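PDB 6HXJ: ATP-citrate lyase beta-subunit from Chlorobium limicola, which probably takes part in the ATP-dependent cleavage of citrate with CoA into oxaloacetate, acetyl-CoA, ADP and phosphate, and holds a citrate ion here. Local coordinates for residues V254-G259 / G283-Y288; L263-G268 / H315-G320; P146-L151 / V168-S173; V107-N112 / Q185-N190; G338-K343 / K370-E375. All blocks are in the same frame, centred on the assembly; numbering follows the deposited sequence.

Contact 1. Residues V254-G259 / G283-Y288; sequences VEVPGG and GTIANY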
# COMPACT_ATOMS: atom_id res chain seq x y z
N VAL A 254 -53.17 21.91 20.56
CA VAL A 254 -54.38 22.71 20.36
C VAL A 254 -54.65 23.49 21.65
O VAL A 254 -54.71 22.90 22.73
CB VAL A 254 -55.62 21.88 19.92
CG1 VAL A 254 -56.79 22.80 19.57
CG2 VAL A 254 -55.31 20.96 18.74
N GLU A 255 -54.83 24.80 21.53
CA GLU A 255 -55.10 25.65 22.68
C GLU A 255 -56.60 25.76 22.93
O GLU A 255 -57.36 26.08 22.01
CB GLU A 255 -54.45 27.04 22.50
CG GLU A 255 -54.15 27.76 23.81
CD GLU A 255 -53.37 29.06 23.72
OE1 GLU A 255 -52.45 29.16 22.86
OE2 GLU A 255 -53.63 29.97 24.55
N VAL A 256 -57.02 25.45 24.15
CA VAL A 256 -58.42 25.56 24.56
C VAL A 256 -58.54 26.88 25.35
O VAL A 256 -57.77 27.07 26.30
CB VAL A 256 -58.91 24.32 25.36
CG1 VAL A 256 -60.36 24.47 25.79
CG2 VAL A 256 -58.74 23.06 24.52
N PRO A 257 -59.45 27.81 24.95
CA PRO A 257 -59.59 29.08 25.69
C PRO A 257 -59.89 28.90 27.19
O PRO A 257 -60.92 28.35 27.57
CB PRO A 257 -60.72 29.80 24.94
CG PRO A 257 -60.72 29.20 23.57
CD PRO A 257 -60.40 27.76 23.81
N GLY A 258 -58.94 29.33 28.01
CA GLY A 258 -58.99 29.18 29.46
C GLY A 258 -58.47 27.82 29.87
O GLY A 258 -57.47 27.35 29.33
N GLY A 259 -59.15 27.20 30.83
CA GLY A 259 -58.81 25.88 31.33
C GLY A 259 -57.69 25.86 32.34
O GLY A 259 -56.61 26.39 32.10
N GLY A 283 -63.71 19.28 35.68
CA GLY A 283 -62.60 20.13 35.27
C GLY A 283 -62.71 20.79 33.91
O GLY A 283 -63.66 20.56 33.15
N THR A 284 -61.71 21.64 33.61
CA THR A 284 -61.59 22.37 32.36
C THR A 284 -60.22 22.10 31.76
O THR A 284 -59.21 22.18 32.47
CB THR A 284 -61.82 23.88 32.58
OG1 THR A 284 -61.01 24.34 33.67
CG2 THR A 284 -63.27 24.23 32.82
N ILE A 285 -60.17 21.79 30.45
CA ILE A 285 -58.87 21.52 29.80
C ILE A 285 -58.24 22.82 29.30
O ILE A 285 -58.91 23.66 28.71
CB ILE A 285 -58.86 20.38 28.73
CG1 ILE A 285 -59.77 20.67 27.51
CG2 ILE A 285 -59.19 19.03 29.35
CD1 ILE A 285 -59.47 19.84 26.26
N ALA A 286 -56.95 23.00 29.62
CA ALA A 286 -56.19 24.17 29.24
C ALA A 286 -55.78 24.00 27.79
O ALA A 286 -55.78 24.97 27.03
CB ALA A 286 -54.96 24.31 30.13
N ASN A 287 -55.47 22.74 27.40
CA ASN A 287 -55.09 22.43 26.02
C ASN A 287 -55.33 20.98 25.67
O ASN A 287 -55.66 20.17 26.54
CB ASN A 287 -53.58 22.73 25.83
CG ASN A 287 -52.68 21.81 26.62
OD1 ASN A 287 -52.48 21.99 27.83
ND2 ASN A 287 -52.15 20.77 25.98
N TYR A 288 -55.12 20.65 24.39
CA TYR A 288 -55.05 19.28 23.88
C TYR A 288 -53.61 19.11 23.33
O TYR A 288 -53.19 19.89 22.47
CB TYR A 288 -56.09 18.94 22.80
CG TYR A 288 -55.91 17.52 22.29
CD1 TYR A 288 -56.44 16.43 23.01
CD2 TYR A 288 -55.16 17.25 21.15
CE1 TYR A 288 -56.23 15.11 22.58
CE2 TYR A 288 -54.92 15.93 20.74
CZ TYR A 288 -55.46 14.87 21.45
OH TYR A 288 -55.28 13.57 21.03
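Val254 and Tyr288 hold each other by two backbone bonds of the same length: Val254 N reaches Tyr288 O at 2.8 Å, and Tyr288 N reaches Val254 O at 2.8 Å with an almost straight N-H...O angle of 172°. They form an antiparallel hydrogen-bonded pair, and Glu255 and Asn287 follow as the non-hydrogen-bonded one. Beyond it the ladder frays: Val256 N still donates to Ala286 O at 3.2 Å, but the bond bends to 146° and the donor is tilted out of the carbonyl plane. From there the chain of 257-259 passes over Ile285 and Ala286, where Ala286 CA and Gly258 O make a CA-H...O contact of 3.4 Å and Gly259 CA makes a similar one with Ile285 O. Val256 points toward segment 283-288. Its CG1 lies against the carbonyl oxygen of Ile285, while CG2, on the side of its own backbone N, meets Ile285 CD1 at 3.7 Å, the two side chains slanting across each other. With CG anti to its backbone N (chi1 178°), the Tyr288 ring leads off to Ser271 and Val272 of helix 268-280, leaving CB beside Val254 CB. The Asn287 amide is engaged elsewhere, its ND2 donating to Leu263 O on the next strand, and Thr284 OG1 is bonded to Glu260 N. Strand 250-255, outermost within this chain, is thus added antiparallel to the otherwise parallel sheet of an alpha/beta domain of the citrate-binding family, with a bound citrate about 10 Å from the Tyr288 side chain.

Contact 2. Residues L263-G268 / H315-G320; sequences LLTAGG and HIIVGG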
# COMPACT_ATOMS: atom_id res chain seq x y z
N LEU A 263 -52.81 19.32 29.62
CA LEU A 263 -52.44 17.97 29.25
C LEU A 263 -51.15 17.92 28.44
O LEU A 263 -50.99 18.70 27.49
CB LEU A 263 -53.58 17.28 28.45
CG LEU A 263 -55.01 17.36 28.97
CD1 LEU A 263 -55.99 16.89 27.91
CD2 LEU A 263 -55.15 16.58 30.28
N LEU A 264 -50.24 17.00 28.80
CA LEU A 264 -48.99 16.68 28.12
C LEU A 264 -48.96 15.14 28.05
O LEU A 264 -48.17 14.45 28.71
CB LEU A 264 -47.77 17.27 28.87
CG LEU A 264 -46.33 16.95 28.36
CD1 LEU A 264 -46.15 17.23 26.88
CD2 LEU A 264 -45.28 17.66 29.18
N THR A 265 -49.89 14.60 27.27
CA THR A 265 -50.10 13.16 27.21
C THR A 265 -49.57 12.49 25.92
O THR A 265 -49.53 13.08 24.83
CB THR A 265 -51.59 12.87 27.47
OG1 THR A 265 -52.35 13.64 26.54
CG2 THR A 265 -52.02 13.28 28.90
N ALA A 266 -49.16 11.23 26.08
CA ALA A 266 -48.59 10.40 25.03
C ALA A 266 -49.66 9.54 24.32
O ALA A 266 -50.41 8.80 24.97
CB ALA A 266 -47.53 9.51 25.63
N GLY A 267 -49.68 9.65 22.98
CA GLY A 267 -50.61 8.94 22.11
C GLY A 267 -51.96 9.61 21.99
O GLY A 267 -52.49 10.13 22.99
N GLY A 268 -52.53 9.60 20.79
CA GLY A 268 -53.83 10.18 20.49
C GLY A 268 -54.99 9.56 21.26
O GLY A 268 -55.84 10.30 21.79
N HIS A 315 -52.63 22.48 37.28
CA HIS A 315 -52.01 21.15 37.26
C HIS A 315 -51.49 20.85 35.87
O HIS A 315 -52.02 21.38 34.90
CB HIS A 315 -53.03 20.03 37.64
CG HIS A 315 -53.81 20.34 38.88
ND1 HIS A 315 -53.28 20.11 40.14
CD2 HIS A 315 -55.02 20.93 39.02
CE1 HIS A 315 -54.19 20.53 41.00
NE2 HIS A 315 -55.26 21.03 40.37
N ILE A 316 -50.48 19.97 35.78
CA ILE A 316 -49.97 19.46 34.49
C ILE A 316 -50.19 17.94 34.53
O ILE A 316 -49.78 17.29 35.50
CB ILE A 316 -48.48 19.81 34.14
CG1 ILE A 316 -48.14 21.32 34.26
CG2 ILE A 316 -48.07 19.27 32.73
CD1 ILE A 316 -46.66 21.61 34.34
N ILE A 317 -50.87 17.39 33.49
CA ILE A 317 -51.11 15.96 33.39
C ILE A 317 -50.17 15.38 32.35
O ILE A 317 -50.38 15.53 31.15
CB ILE A 317 -52.61 15.56 33.15
CG1 ILE A 317 -53.58 16.20 34.18
CG2 ILE A 317 -52.80 14.04 33.09
CD1 ILE A 317 -53.33 15.97 35.66
N VAL A 318 -49.10 14.75 32.85
CA VAL A 318 -48.07 14.10 32.05
C VAL A 318 -48.45 12.62 32.08
O VAL A 318 -47.90 11.85 32.87
CB VAL A 318 -46.63 14.39 32.56
CG1 VAL A 318 -45.58 13.82 31.62
CG2 VAL A 318 -46.40 15.89 32.75
N GLY A 319 -49.46 12.27 31.31
CA GLY A 319 -49.98 10.91 31.26
C GLY A 319 -49.73 10.15 29.98
O GLY A 319 -49.13 10.66 29.03
N GLY A 320 -50.22 8.94 29.97
CA GLY A 320 -50.13 8.08 28.81
C GLY A 320 -50.35 6.65 29.22
O GLY A 320 -50.41 6.31 30.41
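Leu263 and Ile317 lie side by side and point the same way, Leu263 CD2 resting on Ile317 CB at 4.0 Å; one residue on, Leu264 and Val318 repeat the arrangement on the other side of the sheet, with Leu264 CD2 4.1 Å from Val318 CG2. Two backbone bonds set the parallel register: Leu264 N to Ile317 O at 2.8 Å, and Ala266 N to Gly319 O at 3.0 Å. Val318 CA adds a CA-H...O contact to Leu264 O. Farther along, the side chains become small and bump meets hollow. The bump is the Thr265 methyl; the hollow is the stretch of bare backbone at Gly319, which has no side chain to fill it. Thr265 CG2 settles there, 3.6 Å from Ile317 O and 3.7 Å from Gly319 N. A chi1 of 55° puts Thr265 OG1 between the backbone N and the carbonyl carbon, where it meets Ser271 OG and Ala289 O, and swings the methyl to the Gly319 side. The Ala266 methyl, close to Gly319 O, is also about 4 Å from the bound citrate, so Ala266 borders the ligand. Gly267 then serves as N-cap of helix 268-280. That helix lies over the Leu263 and Ile317 face through Ala275 and Tyr274, whereas Ile335 and Phe339 of helix 328-344 cover Leu264 and Val318; strand 352-356 flanks 315-318 on its remaining edge, and strand 287-292 flanks 261-266, placing the pair in the interior of a three-layer alpha/beta/alpha sandwich.

Contact 3. Residues P146-L151 / V168-S173; sequences PTIEQL and VGKICS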
# COMPACT_ATOMS: atom_id res chain seq x y z
N PRO A 146 -70.30 3.80 -12.95
CA PRO A 146 -71.43 3.66 -13.88
C PRO A 146 -71.20 4.31 -15.23
O PRO A 146 -70.34 5.17 -15.37
CB PRO A 146 -72.63 4.27 -13.14
CG PRO A 146 -72.04 5.17 -12.11
CD PRO A 146 -70.67 4.63 -11.78
N THR A 147 -71.96 3.87 -16.23
CA THR A 147 -71.89 4.43 -17.58
C THR A 147 -72.73 5.69 -17.64
O THR A 147 -73.54 5.91 -16.73
CB THR A 147 -72.35 3.42 -18.64
OG1 THR A 147 -73.77 3.20 -18.55
CG2 THR A 147 -71.59 2.10 -18.57
N ILE A 148 -72.57 6.49 -18.70
CA ILE A 148 -73.34 7.74 -18.81
C ILE A 148 -74.84 7.46 -18.80
O ILE A 148 -75.53 8.16 -18.06
CB ILE A 148 -72.87 8.63 -19.98
CG1 ILE A 148 -71.48 9.23 -19.63
CG2 ILE A 148 -73.87 9.78 -20.27
CD1 ILE A 148 -70.73 9.83 -20.75
N GLU A 149 -75.32 6.42 -19.50
CA GLU A 149 -76.74 6.07 -19.55
C GLU A 149 -77.34 5.81 -18.18
O GLU A 149 -78.39 6.36 -17.86
CB GLU A 149 -77.02 4.91 -20.51
CG GLU A 149 -75.80 4.13 -20.99
CD GLU A 149 -74.80 4.85 -21.87
OE1 GLU A 149 -73.60 4.83 -21.52
OE2 GLU A 149 -75.21 5.46 -22.88
N GLN A 150 -76.64 5.03 -17.35
CA GLN A 150 -77.07 4.75 -15.98
C GLN A 150 -77.30 6.06 -15.24
O GLN A 150 -78.32 6.22 -14.57
CB GLN A 150 -76.02 3.92 -15.23
CG GLN A 150 -75.75 2.57 -15.84
CD GLN A 150 -74.84 1.73 -14.96
OE1 GLN A 150 -73.67 1.51 -15.26
NE2 GLN A 150 -75.38 1.23 -13.85
N LEU A 151 -76.30 6.96 -15.33
CA LEU A 151 -76.37 8.27 -14.72
C LEU A 151 -77.53 9.05 -15.30
O LEU A 151 -78.27 9.66 -14.54
CB LEU A 151 -75.03 8.98 -14.88
CG LEU A 151 -73.87 8.32 -14.07
CD1 LEU A 151 -72.54 8.88 -14.46
CD2 LEU A 151 -74.12 8.35 -12.57
N VAL A 168 -77.05 16.22 -17.21
CA VAL A 168 -76.83 15.99 -15.80
C VAL A 168 -75.98 14.74 -15.66
O VAL A 168 -74.95 14.79 -14.99
CB VAL A 168 -78.16 15.88 -15.03
CG1 VAL A 168 -77.96 15.26 -13.66
CG2 VAL A 168 -78.82 17.25 -14.90
N GLY A 169 -76.38 13.66 -16.33
CA GLY A 169 -75.64 12.40 -16.33
C GLY A 169 -74.19 12.59 -16.70
O GLY A 169 -73.30 12.12 -15.98
N LYS A 170 -73.92 13.31 -17.81
CA LYS A 170 -72.56 13.60 -18.25
C LYS A 170 -71.76 14.30 -17.15
O LYS A 170 -70.64 13.89 -16.86
CB LYS A 170 -72.54 14.40 -19.56
CG LYS A 170 -72.50 13.52 -20.79
CD LYS A 170 -72.22 14.34 -22.05
CE LYS A 170 -72.53 13.57 -23.31
NZ LYS A 170 -72.24 14.36 -24.54
N ILE A 171 -72.37 15.34 -16.50
CA ILE A 171 -71.75 16.09 -15.41
C ILE A 171 -71.38 15.13 -14.31
O ILE A 171 -70.25 15.15 -13.86
CB ILE A 171 -72.67 17.22 -14.86
CG1 ILE A 171 -72.81 18.38 -15.87
CG2 ILE A 171 -72.21 17.73 -13.47
CD1 ILE A 171 -74.15 18.99 -15.89
N CYS A 172 -72.33 14.27 -13.91
CA CYS A 172 -72.10 13.29 -12.87
C CYS A 172 -70.91 12.45 -13.12
O CYS A 172 -70.11 12.30 -12.22
CB CYS A 172 -73.34 12.45 -12.63
SG CYS A 172 -74.58 13.31 -11.64
N SER A 173 -70.75 11.94 -14.33
CA SER A 173 -69.59 11.13 -14.66
C SER A 173 -68.29 11.87 -14.41
O SER A 173 -67.37 11.32 -13.81
CB SER A 173 -69.70 10.61 -16.09
OG SER A 173 -69.42 11.52 -17.14
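This is a largely apolar helix-helix contact between two consecutive helices of the ATP-grasp domain: the first turn of helix 148-158 is set against the middle of helix 163-181, beside the antiparallel sheet. Leu151 sits among Gly169, Cys172, Ser173 and Ile176, spaced i, i+3, i+4 and i+7, a knobs-into-holes arrangement. Its CB lies over the backbone of Gly169, where the CA atoms of Leu151 and Gly169 are only 4.5 Å apart. Farther out, Leu151 CD1 reaches Ser173 N at 3.5 Å and Ser173 CB at 3.7 Å, and both methyls, CD1 and CD2, bear on Cys172 CB. Leu118 of strand 115-121 touches both Leu151 and Cys172, so the knob is enclosed by one helix and the sheet. Ile148, one turn earlier and exposed, works at the outer margin. Its chi1 of -71° sets CG2 anti to the backbone N, where it lies 4.0 Å from Lys170 CG, and CG1 beside that N, leaning on Ser173. Thr147 is the N-cap, and Gln150 OE1 accepts from Thr147 N at 3.1 Å, the side-chain-to-N-cap half of a capping box, with the donor above the amide plane. Carbon atoms of Leu151 and Ile148 make the contact, partly against polar atoms but without a hydrogen bond between the segments; Ser173 OG turns back to its own helix, donating to Lys170 O at 2.7 Å.

Contact 4. Residues V107-N112 / Q185-N190; sequences VSIIGN and QSIEIN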
# COMPACT_ATOMS: atom_id res chain seq x y z
N VAL A 107 -76.06 17.93 -6.12
CA VAL A 107 -75.17 16.83 -6.48
C VAL A 107 -74.16 16.69 -5.36
O VAL A 107 -73.59 17.67 -4.92
CB VAL A 107 -74.40 16.95 -7.83
CG1 VAL A 107 -73.43 15.79 -8.00
CG2 VAL A 107 -75.33 17.06 -9.03
N SER A 108 -73.92 15.47 -4.91
CA SER A 108 -72.90 15.16 -3.94
C SER A 108 -72.49 13.73 -4.11
O SER A 108 -73.33 12.86 -4.38
CB SER A 108 -73.37 15.40 -2.51
OG SER A 108 -74.30 14.42 -2.08
N ILE A 109 -71.19 13.49 -3.97
CA ILE A 109 -70.56 12.17 -4.01
C ILE A 109 -69.77 12.00 -2.69
O ILE A 109 -68.86 12.78 -2.42
CB ILE A 109 -69.78 11.91 -5.33
CG1 ILE A 109 -69.13 10.54 -5.33
CG2 ILE A 109 -68.79 13.01 -5.69
CD1 ILE A 109 -69.18 9.84 -6.67
N ILE A 110 -70.25 11.10 -1.83
CA ILE A 110 -69.70 10.88 -0.49
C ILE A 110 -69.17 9.48 -0.41
O ILE A 110 -69.92 8.52 -0.66
CB ILE A 110 -70.74 11.22 0.63
CG1 ILE A 110 -72.05 10.40 0.43
CG2 ILE A 110 -71.02 12.73 0.61
CD1 ILE A 110 -73.38 10.86 1.09
N GLY A 111 -67.86 9.35 -0.14
CA GLY A 111 -67.20 8.06 -0.08
C GLY A 111 -67.64 7.21 1.09
O GLY A 111 -68.10 7.74 2.11
N ASN A 112 -67.53 5.89 0.94
CA ASN A 112 -67.89 4.89 1.95
C ASN A 112 -66.99 3.65 1.81
O ASN A 112 -66.24 3.57 0.83
CB ASN A 112 -69.39 4.51 1.87
CG ASN A 112 -69.85 4.07 0.51
OD1 ASN A 112 -69.30 3.16 -0.11
ND2 ASN A 112 -70.87 4.74 -0.00
N GLN A 185 -62.76 12.48 -0.46
CA GLN A 185 -63.53 11.82 0.58
C GLN A 185 -65.00 12.14 0.28
O GLN A 185 -65.89 11.31 0.45
CB GLN A 185 -63.11 12.32 1.96
CG GLN A 185 -61.70 11.84 2.30
CD GLN A 185 -61.02 12.59 3.43
OE1 GLN A 185 -61.33 13.74 3.76
NE2 GLN A 185 -60.03 11.95 4.02
N SER A 186 -65.24 13.34 -0.23
CA SER A 186 -66.56 13.86 -0.58
C SER A 186 -66.47 15.17 -1.37
O SER A 186 -65.52 15.94 -1.21
CB SER A 186 -67.42 14.07 0.67
OG SER A 186 -66.85 15.03 1.55
N ILE A 187 -67.48 15.41 -2.23
CA ILE A 187 -67.67 16.60 -3.07
C ILE A 187 -69.16 16.93 -3.04
O ILE A 187 -69.96 16.06 -3.39
CB ILE A 187 -67.19 16.34 -4.53
CG1 ILE A 187 -65.71 15.87 -4.61
CG2 ILE A 187 -67.46 17.58 -5.41
CD1 ILE A 187 -65.27 15.16 -5.90
N GLU A 188 -69.53 18.15 -2.63
CA GLU A 188 -70.92 18.59 -2.50
C GLU A 188 -71.12 19.87 -3.29
O GLU A 188 -70.43 20.86 -3.05
CB GLU A 188 -71.31 18.75 -1.02
CG GLU A 188 -72.82 18.74 -0.80
CD GLU A 188 -73.39 19.82 0.10
OE1 GLU A 188 -73.08 21.01 -0.11
OE2 GLU A 188 -74.20 19.47 0.99
N ILE A 189 -72.02 19.83 -4.28
CA ILE A 189 -72.38 20.96 -5.13
C ILE A 189 -73.85 21.32 -4.90
O ILE A 189 -74.75 20.54 -5.24
CB ILE A 189 -72.04 20.71 -6.62
CG1 ILE A 189 -70.54 20.40 -6.83
CG2 ILE A 189 -72.51 21.91 -7.47
CD1 ILE A 189 -70.17 19.87 -8.19
N ASN A 190 -74.10 22.47 -4.29
CA ASN A 190 -75.44 22.93 -4.01
C ASN A 190 -75.40 24.43 -3.95
O ASN A 190 -74.89 24.99 -2.99
CB ASN A 190 -76.01 22.34 -2.70
CG ASN A 190 -77.48 22.60 -2.52
OD1 ASN A 190 -78.31 22.34 -3.41
ND2 ASN A 190 -77.83 23.12 -1.35
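Val107 to Gly111 pair with Ile189 to Gln185 in an antiparallel ladder, strands 107-112 and 186-189 running at 170° to each other with axes 4.7 Å apart. They are adjacent inner strands of the antiparallel sheet of the ATP-grasp domain. Val107 and Ile189 exchange two bonds, Ile109 and Ile187 two more, and Gly111 N closes the series on Gln185 O at 2.8 Å. The non-hydrogen-bonded pairs between them add CA-H...O contacts, Ser108 CA to Ile187 O and Ser186 CA to Ile109 O. On one face, Ile109 and Ile187 lie side by side, Ile109 CG2 against Ile187 CB at 3.9 Å; Leu175 of helix 163-181 touches both, and Phe179 touches Ile109, while Phe13 of helix 6-15 covers Ile187 and Ile189. Where strand 184-195 meets strand 200-210, Gln185 and Ser186 both face Asn209, a classic beta bulge, and Ser186 OG binds Asn209 ND2. Gln185 NE2 is bonded to an acidic side chain of another protein's chain. The opposite face is mixed: Ile110 CG2 rests on Ser186 CB, and Glu188, with CG anti to its backbone N (chi1 -161°), brings CG to 3.8 Å from Ser108 CB.

Contact 5. Residues G338-K343 / K370-E375; sequences GFRESK and KQLQEE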
# COMPACT_ATOMS: atom_id res chain seq x y z
N GLY A 338 -37.49 20.63 29.25
CA GLY A 338 -38.51 21.65 29.07
C GLY A 338 -39.15 22.13 30.36
O GLY A 338 -39.62 23.26 30.42
N PHE A 339 -39.19 21.26 31.40
CA PHE A 339 -39.72 21.63 32.72
C PHE A 339 -38.72 22.50 33.46
O PHE A 339 -39.11 23.44 34.14
CB PHE A 339 -40.05 20.39 33.56
CG PHE A 339 -41.42 19.79 33.38
CD1 PHE A 339 -42.48 20.56 32.89
CD2 PHE A 339 -41.68 18.49 33.75
CE1 PHE A 339 -43.75 20.01 32.72
CE2 PHE A 339 -42.96 17.94 33.60
CZ PHE A 339 -43.99 18.71 33.08
N ARG A 340 -37.42 22.17 33.33
CA ARG A 340 -36.29 22.89 33.91
C ARG A 340 -36.17 24.26 33.26
O ARG A 340 -35.94 25.26 33.96
CB ARG A 340 -35.00 22.08 33.70
CG ARG A 340 -34.87 20.86 34.61
CD ARG A 340 -33.43 20.49 34.88
NE ARG A 340 -32.88 19.35 34.14
CZ ARG A 340 -32.60 18.16 34.67
NH1 ARG A 340 -32.94 17.89 35.92
NH2 ARG A 340 -32.08 17.20 33.92
N GLU A 341 -36.34 24.31 31.91
CA GLU A 341 -36.28 25.53 31.10
C GLU A 341 -37.42 26.50 31.49
O GLU A 341 -37.21 27.70 31.64
CB GLU A 341 -36.36 25.17 29.60
CG GLU A 341 -35.81 26.24 28.66
CD GLU A 341 -36.69 27.41 28.25
OE1 GLU A 341 -37.88 27.45 28.63
OE2 GLU A 341 -36.17 28.29 27.51
N SER A 342 -38.59 25.95 31.69
CA SER A 342 -39.80 26.69 32.04
C SER A 342 -39.76 27.18 33.48
O SER A 342 -40.24 28.27 33.75
CB SER A 342 -41.02 25.81 31.80
OG SER A 342 -41.09 25.40 30.44
N LYS A 343 -39.21 26.35 34.41
CA LYS A 343 -39.10 26.68 35.84
C LYS A 343 -38.10 27.76 36.13
O LYS A 343 -38.29 28.53 37.09
CB LYS A 343 -38.80 25.46 36.70
CG LYS A 343 -39.45 25.63 38.09
CD LYS A 343 -38.55 25.20 39.23
CE LYS A 343 -39.37 25.07 40.48
NZ LYS A 343 -38.62 24.35 41.54
N LYS A 370 -38.89 11.72 38.90
CA LYS A 370 -39.09 11.81 40.35
C LYS A 370 -37.91 12.53 41.01
O LYS A 370 -38.08 13.08 42.11
CB LYS A 370 -39.37 10.43 40.97
CG LYS A 370 -40.17 10.49 42.27
CD LYS A 370 -40.84 9.17 42.66
CE LYS A 370 -41.72 9.28 43.89
NZ LYS A 370 -42.95 10.09 43.67
N GLN A 371 -36.73 12.59 40.35
CA GLN A 371 -35.59 13.35 40.87
C GLN A 371 -35.98 14.82 40.86
O GLN A 371 -35.61 15.53 41.79
CB GLN A 371 -34.35 13.13 40.01
CG GLN A 371 -33.11 13.90 40.45
CD GLN A 371 -31.97 13.70 39.49
OE1 GLN A 371 -32.11 13.82 38.26
NE2 GLN A 371 -30.79 13.46 40.03
N LEU A 372 -36.75 15.26 39.85
CA LEU A 372 -37.22 16.65 39.77
C LEU A 372 -37.88 17.15 41.06
O LEU A 372 -38.05 18.35 41.20
CB LEU A 372 -38.11 16.92 38.57
CG LEU A 372 -37.43 17.12 37.22
CD1 LEU A 372 -38.47 17.18 36.12
CD2 LEU A 372 -36.66 18.42 37.17
N GLN A 373 -38.16 16.26 42.04
CA GLN A 373 -38.65 16.63 43.37
C GLN A 373 -37.57 17.37 44.18
O GLN A 373 -37.92 18.27 44.95
CB GLN A 373 -39.08 15.38 44.18
CG GLN A 373 -40.48 14.87 43.87
CD GLN A 373 -40.82 13.50 44.43
OE1 GLN A 373 -41.66 12.79 43.86
NE2 GLN A 373 -40.25 13.09 45.56
N GLU A 374 -36.28 17.02 44.00
CA GLU A 374 -35.27 17.69 44.81
C GLU A 374 -34.95 19.10 44.25
O GLU A 374 -34.46 19.95 45.00
CB GLU A 374 -34.02 16.83 45.15
CG GLU A 374 -33.15 16.28 44.04
CD GLU A 374 -32.64 14.86 44.29
OE1 GLU A 374 -33.24 13.91 43.74
OE2 GLU A 374 -31.68 14.70 45.08
N GLU A 375 -35.38 19.38 43.01
CA GLU A 375 -35.23 20.68 42.37
C GLU A 375 -36.38 21.63 42.74
O GLU A 375 -36.43 22.74 42.21
CB GLU A 375 -35.09 20.51 40.85
CG GLU A 375 -33.76 19.89 40.44
CD GLU A 375 -33.71 19.43 39.00
OE1 GLU A 375 -33.47 18.22 38.77
OE2 GLU A 375 -33.89 20.28 38.10
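Arg340 and Glu375 form a salt bridge in which a single nitrogen faces both carboxylate oxygens: Arg340 NH1 is 2.9 Å from Glu375 OE1 and makes a weak bond of 3.4 Å to Glu375 OE2. The carboxylate comes in at the edge of the guanidinium, near its plane, and the two flat groups are nearly coplanar, 19° apart. A bend at chi3 of Arg340 (-102°) turns the group toward segment 370-375. The Glu375 backbone is engaged as well, its carbonyl O receiving a weak hydrogen bond from Lys343 NZ at 2.8 Å; the same ammonium group has a second partner in the ring of Phe377, a cation-pi contact. Each segment also settles polar groups internally. Gly338 O accepts from both Ser342 N and Ser342 OG, the hydroxyl at 2.6 Å and nearly in line with the carbonyl, and Lys370 NZ donates to Gln373 OE1 at 3.0 Å. Beneath the charges lies Leu372. Its CD2 touches Arg340 CG at 4.0 Å, and its CD1 meets the edge of the Phe339 ring at CD2, 4.2 Å away, with the two side chains about perpendicular. Phe339 continues inward to Thr304 and Cys308 of helix 297-309, so the apolar layer is continuous with the domain core. The charged layer joins helix 328-344 to segment 370-375 at the surface; with a single salt bridge, one of whose bonds is weak, and a weak lysine-carbonyl bond, the polar grip is probably modest, and the buried leucine and phenylalanine supply its apolar footing.

From the N terminus, contact 4 opens at 107-112 and closes at 185-190, pairing inner strands of the ATP-grasp sheet; contact 3, from 146-151 to 168-173, lies wholly within that loop and joins two helices beside the same sheet, about 15 Å away between centres. The second domain starts afterwards. Contacts 1 and 2 cross, since 263-268 falls between 254-259 and 283-288 while 315-320 follows both; they tie 250-255 to 287-292 and 261-266 to 315-318, neighbouring pairs in one sheet. Contact 5 comes last, in series, closing the loop from 338-343 to 370-375, and its Phe339 packs on Ile316 and Val318 of contact 2. Contacts 3 and 5 are about 65 Å apart, centre to centre.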